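Local coordinates for uncharacterized protein TP-0789 domain-containing protein (Desulfovibrio piger ATCC 29098, PDB 4Z48) that is of unknown function but belongs to the LolA/LolB-like family, whose members include outer membrane lipoprotein-sorting proteins, and may likewise bind a lipid-like ligand, at residues K56-D68 and G75-E87. Residues are numbered along the deposited sequence; the frame is centred on the assembly and turned at random.
Sequences KDGKDEYSLIVFD and GTKYLVWSYRGLE
Tyr62 lays its ring over the five-membered ring of Trp81, an offset face-to-face stack with centroids 3.9 Å apart and planes only 16° from parallel. The two form a non-hydrogen-bonded pair of an antiparallel hairpin; both hold CG beside the backbone N (chi1 near -70°), and the rings leave the sheet together, with Tyr62 CD2 3.5 Å from Trp81 CD1. At the rim of the stack Tyr62 OH approaches the edge of the Tyr83 ring. Leu64, Leu79, Val66 and Lys77 continue this face, Val66 CG1 lying alongside Lys77 CG at 4.0 Å. On the other face, with Glu61, Ser63 and Ile65, Tyr78 has its CD1 3.9 Å from Phe67 CE1, while Thr76 O lies at the Phe67 ring edge. Just past the end of strand 77-82, Asp60 OD1 accepts a hydrogen bond from the backbone N of Arg84 at 2.7 Å, nearly straight (170°), met on the anti side and tilted from the carboxylate plane. Arg84 bends at chi2 and chi3, so that NE gives Lys59 O a weak hydrogen bond and NH2 lies 3.3 Å from Glu61 OE2 in a salt bridge. Trp81 NE1 hydrogen-bonds to Phe239 O, and Lys77 NZ to Ala243 O, tying this face to the C-terminal segment. Strand 41-54 flanks strand 60-69, and strand 91-96 flanks strand 77-82.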
# COMPACT_ATOMS: atom_id res chain seq x y z
N LYS A 56 -18.79 10.23 3.07
CA LYS A 56 -19.76 10.57 4.12
C LYS A 56 -19.13 10.68 5.50
O LYS A 56 -19.47 11.60 6.25
CB LYS A 56 -20.90 9.53 4.14
N ASP A 57 -18.20 9.75 5.83
CA ASP A 57 -17.51 9.73 7.12
C ASP A 57 -16.00 9.98 6.96
O ASP A 57 -15.23 9.74 7.90
CB ASP A 57 -17.75 8.39 7.82
N GLY A 58 -15.60 10.46 5.77
CA GLY A 58 -14.20 10.70 5.42
C GLY A 58 -13.37 9.43 5.48
O GLY A 58 -12.19 9.49 5.85
N LYS A 59 -13.99 8.26 5.19
CA LYS A 59 -13.34 6.95 5.26
C LYS A 59 -12.80 6.49 3.89
O LYS A 59 -11.94 5.60 3.83
CB LYS A 59 -14.29 5.91 5.87
CG LYS A 59 -14.66 6.19 7.34
CD LYS A 59 -13.49 6.00 8.32
CE LYS A 59 -13.82 6.49 9.72
NZ LYS A 59 -13.86 7.98 9.80
N ASP A 60 -13.23 7.15 2.82
CA ASP A 60 -12.67 6.85 1.49
C ASP A 60 -11.36 7.62 1.34
O ASP A 60 -11.21 8.69 1.94
CB ASP A 60 -13.65 7.21 0.36
CG ASP A 60 -14.96 6.46 0.44
OD1 ASP A 60 -15.00 5.39 1.09
OD2 ASP A 60 -15.94 6.93 -0.14
N GLU A 61 -10.41 7.05 0.60
CA GLU A 61 -9.09 7.67 0.42
C GLU A 61 -8.79 7.85 -1.06
O GLU A 61 -8.81 6.86 -1.81
CB GLU A 61 -7.98 6.81 1.08
CG GLU A 61 -8.18 6.57 2.58
CD GLU A 61 -7.17 5.70 3.31
OE1 GLU A 61 -6.06 5.45 2.76
OE2 GLU A 61 -7.47 5.28 4.45
N TYR A 62 -8.54 9.11 -1.50
CA TYR A 62 -8.16 9.34 -2.91
C TYR A 62 -6.67 9.62 -2.94
O TYR A 62 -6.16 10.34 -2.08
CB TYR A 62 -8.96 10.46 -3.61
CG TYR A 62 -10.43 10.16 -3.88
CD1 TYR A 62 -11.03 9.01 -3.37
CD2 TYR A 62 -11.23 11.05 -4.59
CE1 TYR A 62 -12.38 8.75 -3.56
CE2 TYR A 62 -12.59 10.81 -4.78
CZ TYR A 62 -13.16 9.66 -4.27
OH TYR A 62 -14.50 9.37 -4.47
N SER A 63 -5.98 9.07 -3.96
CA SER A 63 -4.54 9.26 -4.13
C SER A 63 -4.18 9.63 -5.57
O SER A 63 -4.82 9.14 -6.50
CB SER A 63 -3.77 7.99 -3.75
OG SER A 63 -3.77 7.75 -2.35
N LEU A 64 -3.16 10.48 -5.74
CA LEU A 64 -2.56 10.85 -7.03
C LEU A 64 -1.06 10.60 -6.92
O LEU A 64 -0.39 11.20 -6.05
CB LEU A 64 -2.89 12.31 -7.48
CG LEU A 64 -2.35 12.72 -8.86
CD1 LEU A 64 -3.22 12.15 -10.01
CD2 LEU A 64 -2.23 14.25 -8.98
N ILE A 65 -0.53 9.72 -7.79
CA ILE A 65 0.90 9.39 -7.83
C ILE A 65 1.45 9.98 -9.11
O ILE A 65 0.97 9.63 -10.18
CB ILE A 65 1.18 7.87 -7.70
CG1 ILE A 65 0.59 7.32 -6.37
CG2 ILE A 65 2.70 7.59 -7.80
CD1 ILE A 65 0.54 5.85 -6.32
N VAL A 66 2.42 10.91 -9.01
CA VAL A 66 3.00 11.59 -10.17
C VAL A 66 4.50 11.25 -10.27
O VAL A 66 5.27 11.62 -9.38
CB VAL A 66 2.81 13.13 -10.12
CG1 VAL A 66 3.31 13.76 -11.42
CG2 VAL A 66 1.35 13.51 -9.89
N PHE A 67 4.90 10.55 -11.36
CA PHE A 67 6.32 10.21 -11.60
C PHE A 67 7.04 11.37 -12.28
O PHE A 67 6.52 11.98 -13.24
CB PHE A 67 6.44 8.93 -12.49
CG PHE A 67 6.05 7.71 -11.70
CD1 PHE A 67 4.71 7.33 -11.58
CD2 PHE A 67 7.00 6.99 -11.00
CE1 PHE A 67 4.34 6.25 -10.77
CE2 PHE A 67 6.63 5.88 -10.23
CZ PHE A 67 5.30 5.54 -10.10
N ASP A 68 8.27 11.63 -11.86
CA ASP A 68 8.98 12.73 -12.51
C ASP A 68 10.27 12.28 -13.18
O ASP A 68 10.74 12.97 -14.06
CB ASP A 68 9.26 13.85 -11.49
CG ASP A 68 9.86 13.34 -10.19
OD1 ASP A 68 10.88 12.65 -10.25
OD2 ASP A 68 9.32 13.68 -9.12
N GLY A 75 5.98 12.12 -16.14
CA GLY A 75 4.61 12.40 -16.59
C GLY A 75 3.60 11.29 -16.33
O GLY A 75 2.39 11.51 -16.47
N THR A 76 4.07 10.07 -15.97
CA THR A 76 3.13 8.97 -15.64
C THR A 76 2.40 9.38 -14.37
O THR A 76 3.01 9.90 -13.44
CB THR A 76 3.84 7.60 -15.47
OG1 THR A 76 4.72 7.39 -16.57
CG2 THR A 76 2.84 6.41 -15.34
N LYS A 77 1.08 9.23 -14.37
CA LYS A 77 0.22 9.56 -13.25
C LYS A 77 -0.77 8.43 -12.99
O LYS A 77 -1.38 7.90 -13.92
CB LYS A 77 -0.54 10.87 -13.49
CG LYS A 77 0.31 12.13 -13.58
CD LYS A 77 -0.57 13.27 -14.04
CE LYS A 77 0.06 14.61 -13.85
NZ LYS A 77 -0.93 15.71 -14.01
N TYR A 78 -0.94 8.08 -11.72
CA TYR A 78 -1.94 7.12 -11.24
C TYR A 78 -2.95 7.84 -10.38
O TYR A 78 -2.55 8.54 -9.45
CB TYR A 78 -1.33 5.98 -10.43
CG TYR A 78 -0.59 4.98 -11.28
CD1 TYR A 78 0.70 5.26 -11.74
CD2 TYR A 78 -1.14 3.74 -11.56
CE1 TYR A 78 1.40 4.32 -12.50
CE2 TYR A 78 -0.45 2.80 -12.32
CZ TYR A 78 0.83 3.08 -12.76
OH TYR A 78 1.52 2.15 -13.50
N LEU A 79 -4.24 7.68 -10.70
CA LEU A 79 -5.34 8.25 -9.91
C LEU A 79 -6.06 7.08 -9.22
O LEU A 79 -6.45 6.13 -9.89
CB LEU A 79 -6.30 9.09 -10.78
CG LEU A 79 -7.52 9.73 -10.07
CD1 LEU A 79 -7.10 10.61 -8.90
CD2 LEU A 79 -8.32 10.56 -11.05
N VAL A 80 -6.15 7.09 -7.88
CA VAL A 80 -6.79 5.99 -7.16
C VAL A 80 -7.92 6.54 -6.32
O VAL A 80 -7.72 7.50 -5.57
CB VAL A 80 -5.80 5.17 -6.28
CG1 VAL A 80 -6.49 3.95 -5.67
CG2 VAL A 80 -4.51 4.79 -7.02
N TRP A 81 -9.12 5.97 -6.48
CA TRP A 81 -10.32 6.25 -5.68
C TRP A 81 -10.62 4.98 -4.91
O TRP A 81 -11.16 4.01 -5.47
CB TRP A 81 -11.50 6.69 -6.56
CG TRP A 81 -11.36 8.00 -7.25
CD1 TRP A 81 -10.32 8.89 -7.16
CD2 TRP A 81 -12.29 8.57 -8.18
NE1 TRP A 81 -10.55 9.97 -7.97
CE2 TRP A 81 -11.76 9.81 -8.61
CE3 TRP A 81 -13.55 8.16 -8.67
CZ2 TRP A 81 -12.42 10.64 -9.51
CZ3 TRP A 81 -14.21 8.98 -9.57
CH2 TRP A 81 -13.65 10.20 -9.98
N SER A 82 -10.14 4.94 -3.67
CA SER A 82 -10.22 3.78 -2.78
C SER A 82 -11.37 3.99 -1.80
O SER A 82 -11.44 5.02 -1.13
CB SER A 82 -8.87 3.57 -2.08
OG SER A 82 -8.79 2.33 -1.40
N TYR A 83 -12.34 3.07 -1.81
CA TYR A 83 -13.57 3.18 -1.01
C TYR A 83 -13.64 2.26 0.20
O TYR A 83 -13.25 1.09 0.14
CB TYR A 83 -14.80 2.88 -1.89
CG TYR A 83 -14.84 3.65 -3.19
CD1 TYR A 83 -15.13 5.01 -3.20
CD2 TYR A 83 -14.55 3.03 -4.40
CE1 TYR A 83 -15.13 5.74 -4.39
CE2 TYR A 83 -14.52 3.75 -5.59
CZ TYR A 83 -14.83 5.10 -5.59
OH TYR A 83 -14.87 5.79 -6.76
N ARG A 84 -14.13 2.80 1.31
CA ARG A 84 -14.34 2.01 2.52
C ARG A 84 -15.54 1.12 2.28
O ARG A 84 -16.60 1.60 1.85
CB ARG A 84 -14.54 2.92 3.75
CG ARG A 84 -14.28 2.23 5.09
CD ARG A 84 -12.82 1.84 5.29
NE ARG A 84 -11.95 2.99 5.57
CZ ARG A 84 -10.70 2.89 6.00
NH1 ARG A 84 -10.16 1.70 6.23
NH2 ARG A 84 -9.98 3.99 6.22
N GLY A 85 -15.34 -0.18 2.47
CA GLY A 85 -16.41 -1.17 2.30
C GLY A 85 -16.31 -1.97 1.02
O GLY A 85 -15.52 -1.63 0.13
N LEU A 86 -17.13 -3.02 0.90
CA LEU A 86 -17.01 -3.86 -0.30
C LEU A 86 -18.03 -3.55 -1.41
O LEU A 86 -17.95 -4.20 -2.44
CB LEU A 86 -17.11 -5.36 0.10
CG LEU A 86 -15.87 -5.99 0.71
CD1 LEU A 86 -16.22 -7.20 1.55
CD2 LEU A 86 -14.84 -6.36 -0.39
N GLU A 87 -18.97 -2.63 -1.22
CA GLU A 87 -20.04 -2.39 -2.21
C GLU A 87 -19.54 -1.94 -3.57
O GLU A 87 -20.13 -2.31 -4.59
CB GLU A 87 -21.04 -1.35 -1.72
CG GLU A 87 -21.95 -1.87 -0.64
CD GLU A 87 -21.53 -1.64 0.80
OE1 GLU A 87 -20.30 -1.57 1.08
OE2 GLU A 87 -22.43 -1.55 1.65